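Local coordinates for putative two-component sensor histidine kinase protein (Sinorhizobium meliloti, PDB 3HCY) that is the GAF domain of a larger sensor histidine kinase that probably transfers phosphate from ATP to a histidine as part of two-component signalling, at residues G94-V99 and G106-Y111; A10-I15 and A24-F29; G17-D22 and G124-I129. All blocks are in the same frame, centred on the assembly; numbering follows the deposited sequence.

Contact 1: residues G94-V99 and G106-Y111; sequences GFFPLV and GKFMTY
The F95 ring receives the methyl of M109 over one face, CE lying 3.3 Å from the ring centroid and 17° off the normal, a CH-pi contact. M109 SD sits obliquely beside the same ring as a Met-aromatic partner; bends at chi2 and chi3 bring the methyl over the face while the sulfur stays to one side. At the ring's edge, in its plane, comes CE of the extended K107. The aromatic pair across the strands is F96 and F108, their planes 25° apart but slid so far that the rings barely overlap, with centroids 5.1 Å apart. F96 CD2 stands 3.9 Å from F108 CZ over that ring's face, while T110 OG1 meets the F96 edge in plane. Strands 92-99 and 104-112 form a beta hairpin within the antiparallel sheet of the GAF domain. F96, L98, F108 and T110 point to the face covered by helices 5-19 and 120-146; F95, P97, K107 and M109 point to the other, where W57 packs on F95. F96 and F108 exchange two backbone bonds, F96 N to F108 O at 3.0 Å and F108 N to F96 O at 2.9 Å. P97 occupies a non-hydrogen-bonded position opposite K107, where its missing N-H costs this pairing nothing. G94 leaves space for T110 OG1, 3.5 Å from its CA, and the backbone angles of G106, whose O accepts from L98 N, call for glycine.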
loop_
_atom_site.group_PDB
_atom_site.type_symbol
_atom_site.label_atom_id
_atom_site.label_comp_id
_atom_site.label_asym_id
_atom_site.label_seq_id
_atom_site.Cartn_x
_atom_site.Cartn_y
_atom_site.Cartn_z
ATOM N N GLY A 94 -3.029 -13.940 10.663
ATOM C CA GLY A 94 -2.143 -13.843 9.513
ATOM C C GLY A 94 -1.000 -12.923 9.853
ATOM O O GLY A 94 -1.220 -11.782 10.271
ATOM N N PHE A 95 0.209 -13.432 9.676
ATOM C CA PHE A 95 1.414 -12.655 9.882
ATOM C C PHE A 95 2.123 -12.353 8.557
ATOM O O PHE A 95 2.544 -13.253 7.872
ATOM C CB PHE A 95 2.433 -13.423 10.717
ATOM C CG PHE A 95 1.915 -13.986 12.011
ATOM C CD1 PHE A 95 2.346 -13.454 13.226
ATOM C CD2 PHE A 95 1.095 -15.123 12.024
ATOM C CE1 PHE A 95 1.930 -13.999 14.420
ATOM C CE2 PHE A 95 0.669 -15.678 13.226
ATOM C CZ PHE A 95 1.082 -15.116 14.415
ATOM N N PHE A 96 2.291 -11.082 8.247
ATOM C CA PHE A 96 2.935 -10.664 7.037
ATOM C C PHE A 96 4.094 -9.780 7.429
ATOM O O PHE A 96 3.883 -8.742 8.026
ATOM C CB PHE A 96 1.969 -9.892 6.166
ATOM C CG PHE A 96 0.659 -10.581 5.990
ATOM C CD1 PHE A 96 0.475 -11.481 4.958
ATOM C CD2 PHE A 96 -0.379 -10.374 6.904
ATOM C CE1 PHE A 96 -0.720 -12.135 4.822
ATOM C CE2 PHE A 96 -1.594 -11.027 6.773
ATOM C CZ PHE A 96 -1.761 -11.908 5.737
ATOM N N PRO A 97 5.316 -10.222 7.126
ATOM C CA PRO A 97 6.548 -9.582 7.457
ATOM C C PRO A 97 6.681 -8.210 6.859
ATOM O O PRO A 97 6.291 -8.030 5.739
ATOM C CB PRO A 97 7.607 -10.485 6.789
ATOM C CG PRO A 97 6.972 -11.737 6.444
ATOM C CD PRO A 97 5.517 -11.617 6.674
ATOM N N LEU A 98 7.251 -7.267 7.591
ATOM C CA LEU A 98 7.595 -5.966 7.038
ATOM C C LEU A 98 9.084 -5.908 6.911
ATOM O O LEU A 98 9.800 -6.080 7.896
ATOM C CB LEU A 98 7.150 -4.821 7.928
ATOM C CG LEU A 98 5.644 -4.699 7.976
ATOM C CD1 LEU A 98 5.232 -3.470 8.792
ATOM C CD2 LEU A 98 5.105 -4.673 6.549
ATOM N N VAL A 99 9.545 -5.598 5.709
ATOM C CA VAL A 99 10.948 -5.644 5.351
ATOM C C VAL A 99 11.470 -4.406 4.639
ATOM O O VAL A 99 10.807 -3.868 3.792
ATOM C CB VAL A 99 11.144 -6.747 4.365
ATOM C CG1 VAL A 99 12.508 -6.714 3.839
ATOM C CG2 VAL A 99 10.863 -8.037 4.992
ATOM N N GLY A 106 9.593 -5.689 11.335
ATOM C CA GLY A 106 8.291 -5.715 11.917
ATOM C C GLY A 106 7.342 -6.590 11.153
ATOM O O GLY A 106 7.717 -7.378 10.333
ATOM N N LYS A 107 6.071 -6.436 11.447
ATOM C CA LYS A 107 5.075 -7.339 10.914
ATOM C C LYS A 107 3.746 -6.622 10.984
ATOM O O LYS A 107 3.614 -5.659 11.740
ATOM C CB LYS A 107 5.049 -8.675 11.707
ATOM C CG LYS A 107 4.398 -8.679 13.185
ATOM C CD LYS A 107 4.728 -10.058 13.922
ATOM C CE LYS A 107 3.810 -10.468 15.109
ATOM N NZ LYS A 107 4.183 -11.872 15.623
ATOM N N PHE A 108 2.792 -7.068 10.176
ATOM C CA PHE A 108 1.425 -6.619 10.352
ATOM C C PHE A 108 0.523 -7.837 10.303
ATOM O O PHE A 108 0.857 -8.834 9.663
ATOM C CB PHE A 108 1.010 -5.472 9.367
ATOM C CG PHE A 108 0.148 -5.916 8.195
ATOM C CD1 PHE A 108 -1.189 -6.135 8.353
ATOM C CD2 PHE A 108 0.688 -6.091 6.953
ATOM C CE1 PHE A 108 -1.963 -6.547 7.285
ATOM C CE2 PHE A 108 -0.072 -6.507 5.897
ATOM C CZ PHE A 108 -1.386 -6.748 6.062
ATOM N N MET A 109 -0.577 -7.749 11.048
ATOM C CA MET A 109 -1.337 -8.917 11.438
ATOM C C MET A 109 -2.774 -8.652 11.038
ATOM O O MET A 109 -3.298 -7.523 11.215
ATOM C CB MET A 109 -1.285 -9.191 12.981
ATOM C CG MET A 109 0.094 -9.274 13.690
ATOM S SD MET A 109 0.887 -10.794 13.354
ATOM C CE MET A 109 -0.502 -11.901 13.497
ATOM N N THR A 110 -3.399 -9.702 10.519
ATOM C CA THR A 110 -4.833 -9.724 10.360
ATOM C C THR A 110 -5.320 -10.769 11.337
ATOM O O THR A 110 -4.698 -11.796 11.484
ATOM C CB THR A 110 -5.198 -10.180 8.986
ATOM O OG1 THR A 110 -4.469 -11.389 8.738
ATOM C CG2 THR A 110 -4.844 -9.126 7.961
ATOM N N TYR A 111 -6.421 -10.482 12.001
ATOM C CA TYR A 111 -7.005 -11.355 13.006
ATOM C C TYR A 111 -8.433 -11.658 12.555
ATOM O O TYR A 111 -9.096 -10.801 11.944
ATOM C CB TYR A 111 -7.047 -10.653 14.359
ATOM C CG TYR A 111 -5.711 -10.177 14.865
ATOM C CD1 TYR A 111 -4.817 -11.053 15.463
ATOM C CD2 TYR A 111 -5.336 -8.834 14.783
ATOM C CE1 TYR A 111 -3.570 -10.614 15.958
ATOM C CE2 TYR A 111 -4.082 -8.393 15.282
ATOM C CZ TYR A 111 -3.230 -9.290 15.863
ATOM O OH TYR A 111 -2.013 -8.904 16.327
#

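Contact 2: residues A10-I15 and A24-F29; sequences ATLDAI and ASILLF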
loop_
_atom_site.group_PDB
_atom_site.type_symbol
_atom_site.label_atom_id
_atom_site.label_comp_id
_atom_site.label_asym_id
_atom_site.label_seq_id
_atom_site.Cartn_x
_atom_site.Cartn_y
_atom_site.Cartn_z
ATOM N N ALA A 10 -3.855 4.880 7.694
ATOM C CA ALA A 10 -4.206 4.650 6.273
ATOM C C ALA A 10 -4.076 3.170 5.932
ATOM O O ALA A 10 -4.878 2.605 5.120
ATOM C CB ALA A 10 -3.268 5.512 5.298
ATOM N N THR A 11 -3.037 2.548 6.515
ATOM C CA THR A 11 -2.771 1.169 6.181
ATOM C C THR A 11 -3.876 0.335 6.784
ATOM O O THR A 11 -4.420 -0.566 6.157
ATOM C CB THR A 11 -1.459 0.664 6.716
ATOM O OG1 THR A 11 -0.381 1.438 6.203
ATOM C CG2 THR A 11 -1.272 -0.701 6.280
ATOM N N LEU A 12 -4.204 0.654 8.022
ATOM C CA LEU A 12 -5.255 -0.029 8.716
ATOM C C LEU A 12 -6.574 0.182 7.918
ATOM O O LEU A 12 -7.405 -0.748 7.790
ATOM C CB LEU A 12 -5.328 0.475 10.190
ATOM C CG LEU A 12 -4.163 0.233 11.200
ATOM C CD1 LEU A 12 -4.377 0.932 12.542
ATOM C CD2 LEU A 12 -3.781 -1.285 11.400
ATOM N N ASP A 13 -6.751 1.389 7.374
ATOM C CA ASP A 13 -7.879 1.631 6.478
ATOM C C ASP A 13 -7.830 0.708 5.253
ATOM O O ASP A 13 -8.845 0.077 4.916
ATOM C CB ASP A 13 -7.959 3.070 5.992
ATOM C CG ASP A 13 -8.250 4.035 7.088
ATOM O OD1 ASP A 13 -8.877 3.717 8.100
ATOM O OD2 ASP A 13 -7.842 5.180 6.958
ATOM N N ALA A 14 -6.669 0.629 4.608
ATOM C CA ALA A 14 -6.574 -0.216 3.437
ATOM C C ALA A 14 -6.751 -1.670 3.874
ATOM O O ALA A 14 -7.408 -2.408 3.191
ATOM C CB ALA A 14 -5.245 -0.026 2.683
ATOM N N ILE A 15 -6.187 -2.081 5.003
ATOM C CA ILE A 15 -6.321 -3.480 5.383
ATOM C C ILE A 15 -7.795 -3.890 5.478
ATOM O O ILE A 15 -8.166 -4.958 4.987
ATOM C CB ILE A 15 -5.625 -3.836 6.698
ATOM C CG1 ILE A 15 -4.115 -4.030 6.465
ATOM C CG2 ILE A 15 -6.182 -5.114 7.229
ATOM C CD1 ILE A 15 -3.153 -3.299 7.556
ATOM N N ALA A 24 -6.983 -5.854 13.070
ATOM C CA ALA A 24 -5.678 -5.792 12.459
ATOM C C ALA A 24 -4.643 -4.976 13.342
ATOM O O ALA A 24 -5.019 -4.189 14.240
ATOM C CB ALA A 24 -5.802 -5.222 11.065
ATOM N N SER A 25 -3.339 -5.184 13.098
ATOM C CA SER A 25 -2.313 -4.445 13.842
ATOM C C SER A 25 -1.014 -4.296 13.068
ATOM O O SER A 25 -0.771 -5.052 12.110
ATOM C CB SER A 25 -2.008 -5.204 15.105
ATOM O OG SER A 25 -1.586 -6.536 14.783
ATOM N N ILE A 26 -0.169 -3.350 13.500
ATOM C CA ILE A 26 1.208 -3.238 12.961
ATOM C C ILE A 26 2.176 -3.285 14.130
ATOM O O ILE A 26 1.943 -2.620 15.148
ATOM C CB ILE A 26 1.452 -1.924 12.131
ATOM C CG1 ILE A 26 0.379 -1.787 11.011
ATOM C CG2 ILE A 26 2.895 -1.896 11.587
ATOM C CD1 ILE A 26 0.012 -0.372 10.485
ATOM N N LEU A 27 3.248 -4.072 14.002
ATOM C CA LEU A 27 4.255 -4.118 15.044
ATOM C C LEU A 27 5.627 -3.924 14.391
ATOM O O LEU A 27 5.894 -4.372 13.270
ATOM C CB LEU A 27 4.182 -5.440 15.868
ATOM C CG LEU A 27 2.841 -5.954 16.466
ATOM C CD1 LEU A 27 1.832 -6.432 15.364
ATOM C CD2 LEU A 27 2.976 -7.058 17.503
ATOM N N LEU A 28 6.515 -3.291 15.135
ATOM C CA LEU A 28 7.865 -3.007 14.653
ATOM C C LEU A 28 8.911 -3.392 15.717
ATOM O O LEU A 28 8.612 -3.419 16.906
ATOM C CB LEU A 28 7.976 -1.493 14.289
ATOM C CG LEU A 28 7.266 -1.044 12.993
ATOM C CD1 LEU A 28 7.571 0.371 12.721
ATOM C CD2 LEU A 28 7.694 -1.902 11.826
ATOM N N PHE A 29 10.122 -3.729 15.298
ATOM C CA PHE A 29 11.183 -3.978 16.264
ATOM C C PHE A 29 11.568 -2.733 16.966
ATOM O O PHE A 29 11.447 -1.643 16.407
ATOM C CB PHE A 29 12.436 -4.535 15.630
ATOM C CG PHE A 29 12.340 -5.993 15.374
ATOM C CD1 PHE A 29 12.035 -6.859 16.417
ATOM C CD2 PHE A 29 12.514 -6.503 14.104
ATOM C CE1 PHE A 29 11.911 -8.185 16.195
ATOM C CE2 PHE A 29 12.405 -7.817 13.891
ATOM C CZ PHE A 29 12.092 -8.670 14.937
#
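The backbone N of I15 donates to T11 O at 2.6 Å, the i to i+4 bond of an alpha-helix, and this single turn puts both residues on the side that faces A24 and I26. The pairing is a helix laid on a beta-sheet, as in the alpha/beta layers of the GAF fold: helix 5-19 lies over the first half of strand 23-29, with the short axes 9.0 Å apart at closest approach and their directions 141° apart. No hydrogen bond crosses the gap, and the two elements meet through aliphatic carbons, mostly methyls. I26 reaches up from the strand to lie against two helix residues at once. Its CG1 is anti to the carbonyl carbon (chi1 -54°) and the chain continues extended, which brings CD1 to 4.0 Å from L12 CD2 and 4.2 Å from T11 CB. L12 runs slantwise across I26 and touches it with CD2; the same methyl also lies near the backbone of A24 and S25. The small side chain of A24 suits its place beneath the beta-branched I15. Threonine can line such a buried turn because its OG1 bonds to V7 O one turn earlier in the helix, leaving CB for the packing. S25 points away from the helix, and its OG is hydrogen-bonded with Y111 OH on the next strand. On the outer side of the helix, D13 forms salt bridges with R41 and with R139 of the second subunit. In I15, CG2 is the branch anti to the backbone N, and from there it touches A24 CB at 3.9 Å.

Contact 3: residues G17-D22 and G124-I129; sequences GALNCD and GMALTI
A18 and L19, in the last turn of helix 5-19, come alongside M125 and A126 of helix 120-146, with CA atoms 6.9 Å apart for A18 and M125, and at N20 the chain leaves helical geometry with positive phi, a conformation asparagine accepts more readily than most residues. L19 carries much of the packing with its two methyl branches. CD2 of L19 lies 3.8 Å from M125 CB, and CD1 lies 4.0 Å from A126 CB, so the fork spans two successive residues of the long helix. L19 and M125 run antiparallel alongside one another: the leucine reaches back to the root of the methionine while the thioether runs out toward A18. M125 is straight at chi2 (178°) and bends only at chi3 (-60°), which leaves CE 3.6 Å from A18 O. An alanine suits this point because its small CB lets the helices approach, touching M125 SD and I129 CD1, each at 4.4 Å. A126 is small for the same reason, and I129, one turn beyond M125, extends the apolar strip. This packing joins the first and last helices of this chain, on the side of the sheet where L19 also touches T110. The second subunit also packs here: its R131 on A18, and its T128 on M125 and I129. Across the two segments there is no hydrogen bond, so shape and apolar burial rather than polar pairing hold these helix turns together.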
loop_
_atom_site.group_PDB
_atom_site.type_symbol
_atom_site.label_atom_id
_atom_site.label_comp_id
_atom_site.label_asym_id
_atom_site.label_seq_id
_atom_site.Cartn_x
_atom_site.Cartn_y
_atom_site.Cartn_z
ATOM N N GLY A 17 -10.581 -2.397 4.149
ATOM C CA GLY A 17 -11.241 -2.323 2.900
ATOM C C GLY A 17 -10.818 -3.399 1.933
ATOM O O GLY A 17 -11.658 -3.948 1.222
ATOM N N ALA A 18 -9.525 -3.711 1.869
ATOM C CA ALA A 18 -9.050 -4.780 0.962
ATOM C C ALA A 18 -9.275 -6.228 1.483
ATOM O O ALA A 18 -9.430 -7.160 0.682
ATOM C CB ALA A 18 -7.595 -4.556 0.547
ATOM N N LEU A 19 -9.312 -6.430 2.793
ATOM C CA LEU A 19 -9.288 -7.802 3.305
ATOM C C LEU A 19 -10.422 -8.167 4.221
ATOM O O LEU A 19 -10.465 -9.334 4.669
ATOM C CB LEU A 19 -8.002 -8.132 4.062
ATOM C CG LEU A 19 -6.637 -7.845 3.438
ATOM C CD1 LEU A 19 -5.539 -7.924 4.511
ATOM C CD2 LEU A 19 -6.342 -8.797 2.249
ATOM N N ASN A 20 -11.356 -7.274 4.526
ATOM C CA ASN A 20 -12.484 -7.786 5.334
ATOM C C ASN A 20 -12.165 -8.904 6.454
ATOM O O ASN A 20 -12.758 -10.004 6.493
ATOM C CB ASN A 20 -13.590 -8.326 4.414
ATOM C CG ASN A 20 -14.825 -8.724 5.209
ATOM O OD1 ASN A 20 -14.760 -8.957 6.439
ATOM N ND2 ASN A 20 -15.992 -8.715 4.525
ATOM N N CYS A 21 -11.217 -8.596 7.341
ATOM C CA CYS A 21 -10.916 -9.388 8.505
ATOM C C CYS A 21 -11.511 -8.614 9.670
ATOM O O CYS A 21 -12.116 -7.564 9.474
ATOM C CB CYS A 21 -9.392 -9.534 8.644
ATOM S SG CYS A 21 -8.437 -7.937 8.476
ATOM N N ASP A 22 -11.314 -9.113 10.881
ATOM C CA ASP A 22 -12.053 -8.645 12.032
ATOM C C ASP A 22 -11.380 -7.556 12.861
ATOM O O ASP A 22 -12.061 -6.761 13.534
ATOM C CB ASP A 22 -12.351 -9.866 12.894
ATOM C CG ASP A 22 -13.366 -10.747 12.260
ATOM O OD1 ASP A 22 -14.059 -10.323 11.311
ATOM O OD2 ASP A 22 -13.452 -11.901 12.736
ATOM N N GLY A 124 -2.294 -12.144 -1.583
ATOM C CA GLY A 124 -1.679 -11.234 -2.536
ATOM C C GLY A 124 -1.984 -9.785 -2.208
ATOM O O GLY A 124 -1.107 -8.931 -2.217
ATOM N N MET A 125 -3.245 -9.492 -1.942
ATOM C CA MET A 125 -3.581 -8.154 -1.538
ATOM C C MET A 125 -2.712 -7.755 -0.306
ATOM O O MET A 125 -2.058 -6.712 -0.358
ATOM C CB MET A 125 -5.086 -8.043 -1.304
ATOM C CG MET A 125 -5.831 -7.880 -2.614
ATOM S SD MET A 125 -7.607 -7.799 -2.419
ATOM C CE MET A 125 -7.904 -9.403 -1.655
ATOM N N ALA A 126 -2.644 -8.620 0.726
ATOM C CA ALA A 126 -1.967 -8.330 2.020
ATOM C C ALA A 126 -0.451 -8.053 1.879
ATOM O O ALA A 126 0.112 -7.067 2.463
ATOM C CB ALA A 126 -2.167 -9.486 2.953
ATOM N N LEU A 127 0.190 -8.929 1.097
ATOM C CA LEU A 127 1.581 -8.750 0.715
ATOM C C LEU A 127 1.807 -7.408 0.094
ATOM O O LEU A 127 2.798 -6.711 0.387
ATOM C CB LEU A 127 1.984 -9.806 -0.297
ATOM C CG LEU A 127 2.216 -11.158 0.359
ATOM C CD1 LEU A 127 2.087 -12.291 -0.618
ATOM C CD2 LEU A 127 3.576 -11.136 1.057
ATOM N N THR A 128 0.888 -7.036 -0.781
ATOM C CA THR A 128 1.035 -5.778 -1.496
ATOM C C THR A 128 1.076 -4.650 -0.490
ATOM O O THR A 128 1.992 -3.814 -0.551
ATOM C CB THR A 128 -0.075 -5.572 -2.531
ATOM O OG1 THR A 128 -0.139 -6.765 -3.330
ATOM C CG2 THR A 128 0.226 -4.356 -3.417
ATOM N N ILE A 129 0.160 -4.702 0.486
ATOM C CA ILE A 129 0.097 -3.659 1.464
ATOM C C ILE A 129 1.323 -3.639 2.383
ATOM O O ILE A 129 1.848 -2.560 2.737
ATOM C CB ILE A 129 -1.254 -3.588 2.271
ATOM C CG1 ILE A 129 -2.418 -3.219 1.406
ATOM C CG2 ILE A 129 -1.258 -2.814 3.604
ATOM C CD1 ILE A 129 -3.684 -3.452 2.223
#

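In the fold
The three contacts lie close together in one GAF domain: centres are about 8 Å apart for contacts 1 and 2, about 11 Å for contacts 1 and 3, and about 10 Å for contacts 2 and 3. Contacts 1 and 2 share the antiparallel sheet, where strands 23-29 and 104-112 are neighbours; contacts 2 and 3 share helix 5-19. Along the chain contact 2 closes before contact 1 opens, the segments of contacts 2 and 3 alternate, and contact 1 falls wholly between the two halves of contact 3. F96 and F108 pack on A126, and T11 and A14 on I129, so hairpin and both helices form one core. Contacts 2 and 3 both reach the second subunit, placing the helical layer at the dimer interface.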